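Salmonella plasmid virulence: SpvB (Salmonella typhimurium, PDB 6P0X) probably transfers ADP-ribose from NAD(+) to an arginine of actin, blocking filament assembly, as a full-length toxin of which this chain is the N-terminal domain. Local coordinates at residues P19-A24 against S307-E312; T240-Y245 against L290-F295. One frame throughout, in Å; residues are numbered along the deposited sequence.

Contact 1. Residues P19-A24 against S307-E312. With AKR (acrylic acid), chain E.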
ATOM      1  N   PRO A  19      17.558  -1.739  -5.524  1.00 35.31           N
ATOM      2  CA  PRO A  19      17.187  -0.718  -4.542  1.00 29.78           C
ATOM      3  C   PRO A  19      16.437   0.428  -5.198  1.00 36.82           C
ATOM      4  O   PRO A  19      16.638   0.746  -6.373  1.00 43.96           O
ATOM      5  CB  PRO A  19      18.535  -0.246  -3.978  1.00 31.64           C
ATOM      6  CG  PRO A  19      19.576  -1.171  -4.544  1.00 38.26           C
ATOM      7  CD  PRO A  19      19.003  -1.755  -5.794  1.00 36.42           C
ATOM      8  N   LEU A  20      15.569   1.021  -4.439  1.00 36.74           N
ATOM      9  CA  LEU A  20      14.882   2.215  -4.890  1.00 37.04           C
ATOM     10  C   LEU A  20      15.643   3.455  -4.428  1.00 40.64           C
ATOM     11  O   LEU A  20      16.310   3.429  -3.389  1.00 44.07           O
ATOM     12  CB  LEU A  20      13.458   2.249  -4.343  1.00 30.55           C
ATOM     13  CG  LEU A  20      12.610   1.012  -4.639  1.00 31.29           C
ATOM     14  CD1 LEU A  20      11.206   1.179  -4.077  1.00 36.18           C
ATOM     15  CD2 LEU A  20      12.571   0.726  -6.128  1.00 26.96           C
ATOM     16  N   PRO A  21      15.568   4.556  -5.175  1.00 43.80           N
ATOM     17  CA  PRO A  21      16.340   5.761  -4.801  1.00 44.12           C
ATOM     18  C   PRO A  21      15.676   6.551  -3.678  1.00 42.70           C
ATOM     19  O   PRO A  21      15.202   7.678  -3.845  1.00 47.54           O
ATOM     20  CB  PRO A  21      16.395   6.535  -6.121  1.00 43.85           C
ATOM     21  CG  PRO A  21      15.135   6.159  -6.831  1.00 40.55           C
ATOM     22  CD  PRO A  21      14.762   4.766  -6.391  1.00 43.29           C
ATOM     23  N   ILE A  22      15.630   5.949  -2.495  1.00 40.04           N
ATOM     24  CA  ILE A  22      14.954   6.542  -1.346  1.00 40.17           C
ATOM     25  C   ILE A  22      15.950   7.394  -0.567  1.00 38.80           C
ATOM     26  O   ILE A  22      16.967   6.889  -0.082  1.00 41.58           O
ATOM     27  CB  ILE A  22      14.339   5.461  -0.445  1.00 39.33           C
ATOM     28  CG1 ILE A  22      13.226   4.720  -1.186  1.00 32.43           C
ATOM     29  CG2 ILE A  22      13.815   6.078   0.842  1.00 33.67           C
ATOM     30  CD1 ILE A  22      12.769   3.459  -0.490  1.00 31.18           C
ATOM     31  N   SER A  23      15.651   8.682  -0.437  1.00 44.40           N
ATOM     32  CA  SER A  23      16.425   9.548   0.444  1.00 43.30           C
ATOM     33  C   SER A  23      16.154   9.161   1.892  1.00 57.85           C
ATOM     34  O   SER A  23      15.018   9.272   2.366  1.00 58.72           O
ATOM     35  CB  SER A  23      16.060  11.008   0.197  1.00 46.07           C
ATOM     36  OG  SER A  23      16.170  11.329  -1.177  1.00 54.11           O
ATOM     37  N   ALA A  24      17.190   8.697   2.592  1.00 62.78           N
ATOM     38  CA  ALA A  24      17.030   8.143   3.932  1.00 68.68           C
ATOM     39  C   ALA A  24      18.054   8.714   4.904  1.00 74.69           C
ATOM     40  O   ALA A  24      18.398   8.070   5.899  1.00 82.42           O
ATOM     41  CB  ALA A  24      17.120   6.617   3.905  1.00 66.97           C
ATOM     42  N   SER A 307      16.136  11.983  -8.237  1.00 43.18           N
ATOM     43  CA  SER A 307      16.558  10.700  -8.777  1.00 47.73           C
ATOM     44  C   SER A 307      15.390  10.054  -9.510  1.00 44.81           C
ATOM     45  O   SER A 307      14.235  10.180  -9.087  1.00 46.55           O
ATOM     46  CB  SER A 307      17.081   9.781  -7.666  1.00 44.88           C
ATOM     47  OG  SER A 307      17.779   8.676  -8.204  1.00 55.92           O
ATOM     48  N   ARG A 308      15.699   9.370 -10.615  1.00 44.95           N
ATOM     49  CA  ARG A 308      14.690   8.723 -11.450  1.00 44.59           C
ATOM     50  C   ARG A 308      15.139   7.299 -11.743  1.00 41.08           C
ATOM     51  O   ARG A 308      16.059   7.093 -12.537  1.00 40.45           O
ATOM     52  CB  ARG A 308      14.483   9.500 -12.753  1.00 42.57           C
ATOM     53  CG  ARG A 308      13.586   8.808 -13.768  1.00 44.04           C
ATOM     54  CD  ARG A 308      13.490   9.614 -15.048  1.00 45.94           C
ATOM     55  NE  ARG A 308      12.356   9.194 -15.866  1.00 51.38           N
ATOM     56  CZ  ARG A 308      12.109   9.644 -17.093  1.00 52.73           C
ATOM     57  NH1 ARG A 308      12.915  10.535 -17.650  1.00 52.76           N
ATOM     58  NH2 ARG A 308      11.053   9.206 -17.763  1.00 55.74           N
ATOM     59  N   LEU A 309      14.491   6.313 -11.130  1.00 35.97           N
ATOM     60  CA  LEU A 309      14.737   4.918 -11.462  1.00 39.90           C
ATOM     61  C   LEU A 309      13.810   4.556 -12.615  1.00 33.70           C
ATOM     62  O   LEU A 309      12.590   4.467 -12.437  1.00 41.04           O
ATOM     63  CB  LEU A 309      14.504   4.014 -10.254  1.00 32.73           C
ATOM     64  CG  LEU A 309      14.517   2.506 -10.534  1.00 34.77           C
ATOM     65  CD1 LEU A 309      15.869   2.058 -11.070  1.00 33.03           C
ATOM     66  CD2 LEU A 309      14.134   1.704  -9.293  1.00 30.12           C
ATOM     67  N   LEU A 310      14.395   4.355 -13.792  1.00 34.82           N
ATOM     68  CA  LEU A 310      13.667   4.033 -15.009  1.00 38.80           C
ATOM     69  C   LEU A 310      13.792   2.546 -15.285  1.00 40.34           C
ATOM     70  O   LEU A 310      14.906   1.996 -15.297  1.00 51.36           O
ATOM     71  CB  LEU A 310      14.190   4.835 -16.202  1.00 36.82           C
ATOM     72  CG  LEU A 310      13.323   4.756 -17.463  1.00 46.78           C
ATOM     73  CD1 LEU A 310      11.871   5.119 -17.168  1.00 40.33           C
ATOM     74  CD2 LEU A 310      13.892   5.637 -18.573  1.00 43.34           C
ATOM     75  N   LEU A 311      12.643   1.910 -15.492  1.00 34.55           N
ATOM     76  CA  LEU A 311      12.523   0.481 -15.722  1.00 31.53           C
ATOM     77  C   LEU A 311      12.175   0.241 -17.184  1.00 33.02           C
ATOM     78  O   LEU A 311      11.290   0.904 -17.733  1.00 35.16           O
ATOM     79  CB  LEU A 311      11.444  -0.118 -14.821  1.00 29.56           C
ATOM     80  CG  LEU A 311      11.525   0.231 -13.331  1.00 32.41           C
ATOM     81  CD1 LEU A 311      10.278  -0.242 -12.596  1.00 27.04           C
ATOM     82  CD2 LEU A 311      12.782  -0.342 -12.690  1.00 30.48           C
ATOM     83  N   GLU A 312      12.883  -0.688 -17.813  1.00 34.63           N
ATOM     84  CA  GLU A 312      12.616  -1.109 -19.180  1.00 39.31           C
ATOM     85  C   GLU A 312      12.105  -2.542 -19.155  1.00 34.07           C
ATOM     86  O   GLU A 312      12.715  -3.410 -18.510  1.00 31.25           O
ATOM     87  CB  GLU A 312      13.874  -1.007 -20.044  1.00 40.47           C
ATOM     88  CG  GLU A 312      14.522   0.367 -20.051  1.00 55.04           C
ATOM     89  CD  GLU A 312      15.754   0.421 -20.933  1.00 70.15           C
ATOM     90  OE1 GLU A 312      15.688  -0.074 -22.079  1.00 75.23           O
ATOM     91  OE2 GLU A 312      16.788   0.956 -20.481  1.00 74.32           O
TER
HETATM   92  CA  AKR E 403      19.685  -1.572 -22.879  1.00 64.66           C
HETATM   93  CB  AKR E 403      20.731  -2.146 -23.442  1.00 59.13           C
HETATM   94  C   AKR E 403      19.744  -0.104 -22.459  1.00 64.69           C
HETATM   95  O   AKR E 403      19.606   0.223 -21.249  1.00 62.64           O
HETATM   96  OXT AKR E 403      19.935   0.786 -23.328  1.00 64.42           O
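Residues 19-24 run as irregular chain past strand 307-312 without a backbone hydrogen bond between them, and their CA atoms come nearest at Pro21 and Ser307, 6.3 Å apart. Pro21 and Leu309 bury the most surface. The ring of Pro21 lies over the strand and meets two side chains of the same face. CB of Pro21 sits 3.3 Å from OG of Ser307, a packing contact with no hydrogen bond. The hydroxyl reaches the ring because OG stands anti to the backbone N (chi1 -166°). At the other end of the ring, CD of Pro21 packs on CB of Leu309 at 3.9 Å, the two side chains crossing at about a right angle. Pro21 is also the centre of an inverse gamma turn, in which Ile22 N bonds to Leu20 O at 2.8 Å. The turn follows the short strand 16-19, and the segment here lies against a face formed by strands 304-314, 288-293 and 237-244. Leu20 adds a second apolar touch, with its CD2 3.7 Å from CD2 of Leu309. Leu20 also packs on Val289 and Phe243 of the latter two strands. Further along the strand, OE2 of Glu312 lies 3.0 Å from O of a bound acrylic acid.

Contact 2. Residues T240-Y245 against L290-F295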
ATOM      1  N   THR A 240       8.899  12.858  -1.180  1.00 45.19           N
ATOM      2  CA  THR A 240       7.843  12.094  -1.838  1.00 40.58           C
ATOM      3  C   THR A 240       8.467  11.062  -2.763  1.00 36.88           C
ATOM      4  O   THR A 240       9.167  11.417  -3.715  1.00 44.61           O
ATOM      5  CB  THR A 240       6.897  13.002  -2.630  1.00 42.67           C
ATOM      6  OG1 THR A 240       6.433  14.066  -1.790  1.00 44.18           O
ATOM      7  CG2 THR A 240       5.701  12.203  -3.128  1.00 34.39           C
ATOM      8  N   LEU A 241       8.213   9.789  -2.482  1.00 34.96           N
ATOM      9  CA  LEU A 241       8.583   8.704  -3.380  1.00 32.00           C
ATOM     10  C   LEU A 241       7.379   8.379  -4.256  1.00 39.73           C
ATOM     11  O   LEU A 241       6.328   7.976  -3.744  1.00 38.83           O
ATOM     12  CB  LEU A 241       9.028   7.479  -2.586  1.00 29.92           C
ATOM     13  CG  LEU A 241       9.571   6.291  -3.377  1.00 31.19           C
ATOM     14  CD1 LEU A 241      10.907   6.646  -4.007  1.00 30.46           C
ATOM     15  CD2 LEU A 241       9.705   5.072  -2.482  1.00 33.00           C
ATOM     16  N   VAL A 242       7.519   8.569  -5.565  1.00 35.25           N
ATOM     17  CA  VAL A 242       6.413   8.429  -6.506  1.00 34.79           C
ATOM     18  C   VAL A 242       6.619   7.163  -7.327  1.00 41.72           C
ATOM     19  O   VAL A 242       7.692   6.958  -7.905  1.00 39.59           O
ATOM     20  CB  VAL A 242       6.295   9.659  -7.421  1.00 31.76           C
ATOM     21  CG1 VAL A 242       5.204   9.443  -8.454  1.00 35.44           C
ATOM     22  CG2 VAL A 242       6.012  10.904  -6.597  1.00 33.12           C
ATOM     23  N   PHE A 243       5.598   6.314  -7.369  1.00 29.99           N
ATOM     24  CA  PHE A 243       5.579   5.156  -8.254  1.00 28.28           C
ATOM     25  C   PHE A 243       4.699   5.507  -9.450  1.00 31.95           C
ATOM     26  O   PHE A 243       3.484   5.678  -9.303  1.00 31.95           O
ATOM     27  CB  PHE A 243       5.066   3.922  -7.517  1.00 26.67           C
ATOM     28  CG  PHE A 243       6.016   3.403  -6.467  1.00 30.33           C
ATOM     29  CD1 PHE A 243       6.159   4.059  -5.254  1.00 31.09           C
ATOM     30  CD2 PHE A 243       6.754   2.253  -6.688  1.00 23.82           C
ATOM     31  CE1 PHE A 243       7.031   3.585  -4.287  1.00 28.54           C
ATOM     32  CE2 PHE A 243       7.622   1.770  -5.721  1.00 27.27           C
ATOM     33  CZ  PHE A 243       7.759   2.439  -4.520  1.00 27.29           C
ATOM     34  N   ASP A 244       5.309   5.627 -10.628  1.00 27.91           N
ATOM     35  CA  ASP A 244       4.620   6.077 -11.828  1.00 28.87           C
ATOM     36  C   ASP A 244       4.445   4.922 -12.805  1.00 40.55           C
ATOM     37  O   ASP A 244       5.380   4.135 -13.041  1.00 41.64           O
ATOM     38  CB  ASP A 244       5.383   7.227 -12.497  1.00 30.84           C
ATOM     39  CG  ASP A 244       4.766   7.659 -13.815  1.00 32.09           C
ATOM     40  OD1 ASP A 244       4.995   6.975 -14.831  1.00 34.65           O
ATOM     41  OD2 ASP A 244       4.052   8.682 -13.839  1.00 38.41           O
ATOM     42  N   TYR A 245       3.243   4.857 -13.386  1.00 31.81           N
ATOM     43  CA  TYR A 245       2.796   3.785 -14.267  1.00 38.32           C
ATOM     44  C   TYR A 245       2.630   4.274 -15.704  1.00 39.42           C
ATOM     45  O   TYR A 245       1.791   3.764 -16.450  1.00 38.99           O
ATOM     46  CB  TYR A 245       1.485   3.188 -13.747  1.00 26.82           C
ATOM     47  CG  TYR A 245       1.611   2.646 -12.342  1.00 29.65           C
ATOM     48  CD1 TYR A 245       1.554   3.494 -11.243  1.00 25.30           C
ATOM     49  CD2 TYR A 245       1.808   1.288 -12.114  1.00 24.08           C
ATOM     50  CE1 TYR A 245       1.693   3.011  -9.961  1.00 24.12           C
ATOM     51  CE2 TYR A 245       1.948   0.792 -10.830  1.00 24.47           C
ATOM     52  CZ  TYR A 245       1.888   1.660  -9.757  1.00 31.54           C
ATOM     53  OH  TYR A 245       2.021   1.184  -8.474  1.00 33.69           O
ATOM     54  N   LEU A 290      10.329   7.624  -8.742  1.00 32.08           N
ATOM     55  CA  LEU A 290      10.912   8.958  -8.709  1.00 38.51           C
ATOM     56  C   LEU A 290      11.057   9.435  -7.271  1.00 34.43           C
ATOM     57  O   LEU A 290      10.196   9.164  -6.429  1.00 34.98           O
ATOM     58  CB  LEU A 290      10.045   9.944  -9.497  1.00 38.70           C
ATOM     59  CG  LEU A 290       9.443   9.388 -10.789  1.00 38.49           C
ATOM     60  CD1 LEU A 290       8.470  10.381 -11.388  1.00 41.02           C
ATOM     61  CD2 LEU A 290      10.534   9.030 -11.792  1.00 44.51           C
ATOM     62  N   MET A 291      12.142  10.152  -6.991  1.00 36.24           N
ATOM     63  CA  MET A 291      12.377  10.733  -5.673  1.00 43.00           C
ATOM     64  C   MET A 291      12.267  12.250  -5.774  1.00 47.30           C
ATOM     65  O   MET A 291      13.001  12.876  -6.547  1.00 47.61           O
ATOM     66  CB  MET A 291      13.749  10.324  -5.135  1.00 40.67           C
ATOM     67  CG  MET A 291      13.987  10.685  -3.678  1.00 42.34           C
ATOM     68  SD  MET A 291      12.908   9.800  -2.537  1.00 41.99           S
ATOM     69  CE  MET A 291      12.174  11.162  -1.634  1.00 41.67           C
ATOM     70  N   PHE A 292      11.351  12.840  -5.005  1.00 48.16           N
ATOM     71  CA  PHE A 292      11.126  14.279  -5.007  1.00 46.85           C
ATOM     72  C   PHE A 292      11.401  14.859  -3.626  1.00 46.34           C
ATOM     73  O   PHE A 292      11.026  14.267  -2.606  1.00 42.39           O
ATOM     74  CB  PHE A 292       9.687  14.626  -5.415  1.00 43.94           C
ATOM     75  CG  PHE A 292       9.429  14.549  -6.895  1.00 45.56           C
ATOM     76  CD1 PHE A 292       9.631  15.656  -7.704  1.00 45.67           C
ATOM     77  CD2 PHE A 292       8.955  13.381  -7.474  1.00 45.78           C
ATOM     78  CE1 PHE A 292       9.386  15.596  -9.065  1.00 43.96           C
ATOM     79  CE2 PHE A 292       8.704  13.314  -8.834  1.00 42.99           C
ATOM     80  CZ  PHE A 292       8.920  14.424  -9.630  1.00 44.91           C
ATOM     81  N   HIS A 293      12.045  16.023  -3.601  1.00 49.90           N
ATOM     82  CA  HIS A 293      12.211  16.814  -2.392  1.00 54.54           C
ATOM     83  C   HIS A 293      11.333  18.056  -2.478  1.00 58.80           C
ATOM     84  O   HIS A 293      11.040  18.554  -3.570  1.00 62.23           O
ATOM     85  CB  HIS A 293      13.674  17.227  -2.189  1.00 56.22           C
ATOM     86  CG  HIS A 293      14.596  16.080  -1.914  1.00 54.93           C
ATOM     87  ND1 HIS A 293      15.945  16.249  -1.683  1.00 53.54           N
ATOM     88  CD2 HIS A 293      14.367  14.748  -1.835  1.00 51.84           C
ATOM     89  CE1 HIS A 293      16.506  15.072  -1.473  1.00 51.67           C
ATOM     90  NE2 HIS A 293      15.571  14.144  -1.561  1.00 50.52           N
ATOM     91  N   HIS A 294      10.927  18.570  -1.312  1.00 57.51           N
ATOM     92  CA  HIS A 294       9.994  19.698  -1.225  1.00 60.97           C
ATOM     93  C   HIS A 294      10.581  20.733  -0.270  1.00 66.72           C
ATOM     94  O   HIS A 294      10.192  20.825   0.896  1.00 72.93           O
ATOM     95  CB  HIS A 294       8.609  19.234  -0.776  1.00 56.20           C
ATOM     96  CG  HIS A 294       8.044  18.128  -1.610  1.00 58.79           C
ATOM     97  ND1 HIS A 294       7.409  18.352  -2.813  1.00 59.94           N
ATOM     98  CD2 HIS A 294       8.018  16.788  -1.416  1.00 55.30           C
ATOM     99  CE1 HIS A 294       7.017  17.199  -3.324  1.00 52.55           C
ATOM    100  NE2 HIS A 294       7.374  16.234  -2.495  1.00 53.44           N
ATOM    101  N   PHE A 295      11.520  21.524  -0.782  1.00 70.28           N
ATOM    102  CA  PHE A 295      12.170  22.599  -0.038  1.00 74.59           C
ATOM    103  C   PHE A 295      11.988  23.902  -0.810  1.00 76.72           C
ATOM    104  O   PHE A 295      12.944  24.436  -1.387  1.00 80.93           O
ATOM    105  CB  PHE A 295      13.649  22.295   0.194  1.00 74.40           C
ATOM    106  CG  PHE A 295      13.900  21.127   1.107  1.00 75.79           C
ATOM    107  CD1 PHE A 295      13.879  19.827   0.625  1.00 74.62           C
ATOM    108  CD2 PHE A 295      14.171  21.333   2.452  1.00 73.58           C
ATOM    109  CE1 PHE A 295      14.115  18.755   1.469  1.00 69.50           C
ATOM    110  CE2 PHE A 295      14.409  20.266   3.300  1.00 71.98           C
ATOM    111  CZ  PHE A 295      14.380  18.976   2.808  1.00 69.70           C
TER
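Thr240 and Phe292 pair through two backbone hydrogen bonds: Thr240 N to Phe292 O and Phe292 N to Thr240 O, both 2.9 Å. Val242 and Leu290 form the next such pair, again with two backbone bonds. Between them Leu241 faces Met291 in a non-hydrogen-bonded pair. CD1 of Leu241 meets SD of Met291 at 4.0 Å. The bent Met291 chain brings CE to 3.7 Å from Thr240 O. On the face that carries Thr240, Val242 and Phe292, CG2 of Val242 approaches CD2 of Phe292 obliquely at 3.9 Å. Past the last pair, OG1 of Thr240 meets NE2 at the edge of the His294 ring, near its plane. The two atoms are modelled 2.5 Å apart, a hydrogen bond so short that its exact length is doubtful. OG1 is beside the backbone N of Thr240 (chi1 -52°), on the side of the histidine. The other ring nitrogen, ND1 of His294, bonds to Ala302 O, so both ring nitrogens have a partner. Phe258 packs edge-to-face with the rings of Phe292 and His294. The three paired positions are those of an antiparallel strand pair, 237-244 with 288-293, buried within the beta-rich N-terminal domain.

The centres of contacts 1 and 2 are about 9 Å apart, on the same side of the chain's centre. Strand 288-293 joins them: it pairs with strand 237-244 on one edge and with strand 304-314 on the other. Ser307 O accepts the backbone hydrogen bond of Met291 N. The segment 19-24 then crosses this sheet, and Ser23 OG reaches His293 NE2 at 2.9 Å. Along the chain the order is 19-24, 240-245, 290-295, 307-312, so both segments of contact 2 fall between those of contact 1. A stretch from near the start of the N-terminal domain is thereby packed on strands from near its end.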